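Local coordinates for cell wall surface anchor family protein (Streptococcus agalactiae serogroup V, PDB 3TW0) that is the adhesive tip pilin of the streptococcal pilus, represented by its von Willebrand factor A-containing part, and probably mediates attachment to host cells, at residues Trp91-Thr96 against Glu263-Asn268. The protein carries 2 engineered substitutions. Residues are numbered along the deposited sequence; the frame is centred on the assembly and turned at random.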
ATOM      1  N   TRP A  91       1.345 -14.844  18.818  1.00 28.97           N
ATOM      2  CA  TRP A  91       2.300 -13.824  19.264  1.00 28.55           C
ATOM      3  C   TRP A  91       2.020 -13.427  20.699  1.00 28.98           C
ATOM      4  O   TRP A  91       0.863 -13.506  21.153  1.00 28.88           O
ATOM      5  CB  TRP A  91       2.242 -12.564  18.368  1.00 28.05           C
ATOM      6  CG  TRP A  91       2.489 -12.852  16.921  1.00 26.44           C
ATOM      7  CD1 TRP A  91       1.555 -12.878  15.916  1.00 25.68           C
ATOM      8  CD2 TRP A  91       3.745 -13.195  16.317  1.00 25.56           C
ATOM      9  NE1 TRP A  91       2.158 -13.213  14.722  1.00 27.79           N
ATOM     10  CE2 TRP A  91       3.497 -13.429  14.942  1.00 26.31           C
ATOM     11  CE3 TRP A  91       5.052 -13.337  16.805  1.00 26.67           C
ATOM     12  CZ2 TRP A  91       4.509 -13.775  14.047  1.00 25.45           C
ATOM     13  CZ3 TRP A  91       6.074 -13.687  15.908  1.00 28.07           C
ATOM     14  CH2 TRP A  91       5.787 -13.891  14.538  1.00 27.42           C
ATOM     15  N   ASP A  92       3.069 -13.000  21.403  1.00 28.98           N
ATOM     16  CA  ASP A  92       2.926 -12.389  22.718  1.00 30.34           C
ATOM     17  C   ASP A  92       2.156 -11.075  22.571  1.00 30.02           C
ATOM     18  O   ASP A  92       2.273 -10.400  21.543  1.00 30.36           O
ATOM     19  CB  ASP A  92       4.294 -12.114  23.347  1.00 30.46           C
ATOM     20  CG  ASP A  92       4.182 -11.440  24.713  1.00 33.44           C
ATOM     21  OD1 ASP A  92       3.515 -12.004  25.619  1.00 35.08           O
ATOM     22  OD2 ASP A  92       4.749 -10.338  24.875  1.00 34.78           O
ATOM     23  N   TYR A  93       1.380 -10.698  23.581  1.00 29.74           N
ATOM     24  CA  TYR A  93       0.533  -9.503  23.437  1.00 28.90           C
ATOM     25  C   TYR A  93       1.291  -8.172  23.311  1.00 28.03           C
ATOM     26  O   TYR A  93       0.713  -7.172  22.855  1.00 27.99           O
ATOM     27  CB  TYR A  93      -0.519  -9.433  24.546  1.00 29.44           C
ATOM     28  CG  TYR A  93      -0.019  -8.932  25.884  1.00 30.06           C
ATOM     29  CD1 TYR A  93      -0.047  -7.565  26.209  1.00 31.52           C
ATOM     30  CD2 TYR A  93       0.463  -9.825  26.840  1.00 32.00           C
ATOM     31  CE1 TYR A  93       0.417  -7.107  27.457  1.00 31.54           C
ATOM     32  CE2 TYR A  93       0.917  -9.382  28.092  1.00 31.76           C
ATOM     33  CZ  TYR A  93       0.890  -8.033  28.390  1.00 32.01           C
ATOM     34  OH  TYR A  93       1.342  -7.621  29.625  1.00 32.68           O
ATOM     35  N   HIS A  94       2.550  -8.151  23.760  1.00 27.52           N
ATOM     36  CA  HIS A  94       3.450  -6.982  23.593  1.00 26.89           C
ATOM     37  C   HIS A  94       3.934  -6.762  22.144  1.00 26.53           C
ATOM     38  O   HIS A  94       4.504  -5.716  21.821  1.00 27.55           O
ATOM     39  CB  HIS A  94       4.694  -7.136  24.474  1.00 26.70           C
ATOM     40  CG  HIS A  94       4.391  -7.284  25.933  1.00 26.99           C
ATOM     41  ND1 HIS A  94       4.093  -6.207  26.742  1.00 25.52           N
ATOM     42  CD2 HIS A  94       4.336  -8.381  26.725  1.00 26.29           C
ATOM     43  CE1 HIS A  94       3.859  -6.638  27.970  1.00 27.61           C
ATOM     44  NE2 HIS A  94       4.008  -7.953  27.988  1.00 26.86           N
ATOM     45  N   LYS A  95       3.745  -7.758  21.295  1.00 26.07           N
ATOM     46  CA  LYS A  95       4.262  -7.741  19.930  1.00 26.17           C
ATOM     47  C   LYS A  95       3.435  -6.830  18.999  1.00 25.32           C
ATOM     48  O   LYS A  95       2.722  -7.296  18.105  1.00 25.17           O
ATOM     49  CB  LYS A  95       4.363  -9.178  19.393  1.00 26.20           C
ATOM     50  CG  LYS A  95       5.452  -9.422  18.353  1.00 27.81           C
ATOM     51  CD  LYS A  95       6.730  -8.654  18.663  1.00 31.25           C
ATOM     52  CE  LYS A  95       7.755  -8.855  17.563  1.00 31.60           C
ATOM     53  NZ  LYS A  95       8.960  -8.047  17.854  1.00 34.12           N
ATOM     54  N   THR A  96       3.552  -5.524  19.220  1.00 24.20           N
ATOM     55  CA  THR A  96       2.731  -4.565  18.497  1.00 23.58           C
ATOM     56  C   THR A  96       3.500  -3.793  17.437  1.00 23.16           C
ATOM     57  O   THR A  96       2.958  -2.853  16.824  1.00 22.32           O
ATOM     58  CB  THR A  96       2.026  -3.600  19.463  1.00 22.92           C
ATOM     59  OG1 THR A  96       3.006  -2.912  20.243  1.00 24.06           O
ATOM     60  CG2 THR A  96       1.070  -4.373  20.388  1.00 24.09           C
ATOM     61  N   GLU A 263       0.773  -2.003  33.684  1.00 37.90           N
ATOM     62  CA  GLU A 263       1.015  -1.442  32.338  1.00 36.46           C
ATOM     63  C   GLU A 263       0.012  -0.370  31.881  1.00 35.70           C
ATOM     64  O   GLU A 263       0.358   0.474  31.056  1.00 35.41           O
ATOM     65  CB  GLU A 263       1.103  -2.564  31.303  1.00 36.22           C
ATOM     66  CG  GLU A 263       2.492  -3.169  31.193  1.00 34.87           C
ATOM     67  CD  GLU A 263       2.496  -4.546  30.561  1.00 34.00           C
ATOM     68  OE1 GLU A 263       1.396  -5.115  30.325  1.00 32.73           O
ATOM     69  OE2 GLU A 263       3.606  -5.062  30.306  1.00 32.12           O
ATOM     70  N   GLY A 264      -1.220  -0.411  32.393  1.00 34.82           N
ATOM     71  CA  GLY A 264      -2.184   0.680  32.159  1.00 33.42           C
ATOM     72  C   GLY A 264      -3.350   0.379  31.220  1.00 32.89           C
ATOM     73  O   GLY A 264      -4.061   1.284  30.791  1.00 32.27           O
ATOM     74  N   TYR A 265      -3.556  -0.895  30.900  1.00 31.99           N
ATOM     75  CA  TYR A 265      -4.688  -1.274  30.081  1.00 31.43           C
ATOM     76  C   TYR A 265      -6.009  -1.034  30.788  1.00 32.04           C
ATOM     77  O   TYR A 265      -6.098  -1.167  32.017  1.00 32.17           O
ATOM     78  CB  TYR A 265      -4.589  -2.733  29.699  1.00 31.16           C
ATOM     79  CG  TYR A 265      -3.500  -3.041  28.702  1.00 29.38           C
ATOM     80  CD1 TYR A 265      -2.271  -3.550  29.108  1.00 28.49           C
ATOM     81  CD2 TYR A 265      -3.704  -2.825  27.349  1.00 29.57           C
ATOM     82  CE1 TYR A 265      -1.272  -3.863  28.168  1.00 27.11           C
ATOM     83  CE2 TYR A 265      -2.722  -3.123  26.413  1.00 26.96           C
ATOM     84  CZ  TYR A 265      -1.526  -3.639  26.819  1.00 26.54           C
ATOM     85  OH  TYR A 265      -0.583  -3.923  25.864  1.00 25.98           O
ATOM     86  N   ALA A 266      -7.023  -0.666  30.014  1.00 31.73           N
ATOM     87  CA  ALA A 266      -8.372  -0.571  30.529  1.00 32.38           C
ATOM     88  C   ALA A 266      -8.888  -1.993  30.698  1.00 33.16           C
ATOM     89  O   ALA A 266      -9.079  -2.709  29.710  1.00 32.84           O
ATOM     90  CB  ALA A 266      -9.261   0.201  29.580  1.00 31.85           C
ATOM     91  N   ILE A 267      -9.085  -2.405  31.950  1.00 33.56           N
ATOM     92  CA  ILE A 267      -9.565  -3.757  32.241  1.00 34.78           C
ATOM     93  C   ILE A 267     -10.844  -3.654  33.043  1.00 35.16           C
ATOM     94  O   ILE A 267     -10.843  -3.105  34.138  1.00 35.17           O
ATOM     95  CB  ILE A 267      -8.553  -4.592  33.048  1.00 34.92           C
ATOM     96  CG1 ILE A 267      -7.143  -4.468  32.473  1.00 35.22           C
ATOM     97  CG2 ILE A 267      -8.983  -6.054  33.101  1.00 35.66           C
ATOM     98  CD1 ILE A 267      -6.063  -4.964  33.410  1.00 34.31           C
ATOM     99  N   ASN A 268     -11.933  -4.162  32.485  1.00 35.47           N
ATOM    100  CA  ASN A 268     -13.219  -4.140  33.157  1.00 36.16           C
ATOM    101  C   ASN A 268     -13.617  -5.563  33.531  1.00 36.34           C
ATOM    102  O   ASN A 268     -14.233  -6.280  32.727  1.00 36.06           O
ATOM    103  CB  ASN A 268     -14.288  -3.486  32.277  1.00 36.12           C
ATOM    104  CG  ASN A 268     -15.676  -3.472  32.940  1.00 38.51           C
ATOM    105  OD1 ASN A 268     -15.913  -4.125  33.970  1.00 40.79           O
ATOM    106  ND2 ASN A 268     -16.594  -2.734  32.346  1.00 38.83           N
TER
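Tyr93 OH donates a short hydrogen bond, 2.6 Å long, to Glu263 OE1, which accepts it through the syn lone pair on the side of its other oxygen. The two side chains arrive from opposite directions, and OE1 lies at the edge of the Tyr93 ring, near its plane, with the carboxylate turned 69° from the ring. Beyond CG the Glu263 chain runs extended (chi2 160°), and this carries the carboxylate from the end of helix 257-263 out to the phenol. His94 lies beside the Tyr93 ring. Tyr265 CE1 meets Tyr93 CE1 at 3.7 Å, and Tyr265 OH lies near the plane of the Tyr93 ring, 3.7 Å from Tyr93 CD1. The ring centroids are 6.0 Å apart and the planes are inclined at 66°, so the rings meet obliquely. The hydroxyl of Tyr265 is hydrogen-bonded to Ala84 O, which fixes this ring against strand 84-85, while Lys83 makes a cation-pi contact with it. Val259 and Met260 of helix 257-263 also touch the largely buried Tyr93 side chain, whose hydroxyl proton goes to Glu263. In 91-96, a type I turn from Asp92 to Lys95 presents Tyr93 and His94 from its two central positions and is closed by Lys95 N to Asp92 O at 3.0 Å. In 263-268, Gly264 ends the helix in a Schellman motif with positive phi, and the chain then leads on to Tyr265. The contact, remote from the magnesium site, thus joins a beta-turn loop entering strand 97-101 to a Schellman-capped helix C-terminus leading to strand 271-276, both strands pairing with 70-78 in the antiparallel sheet that accompanies the parallel sheet of the vWFA fold.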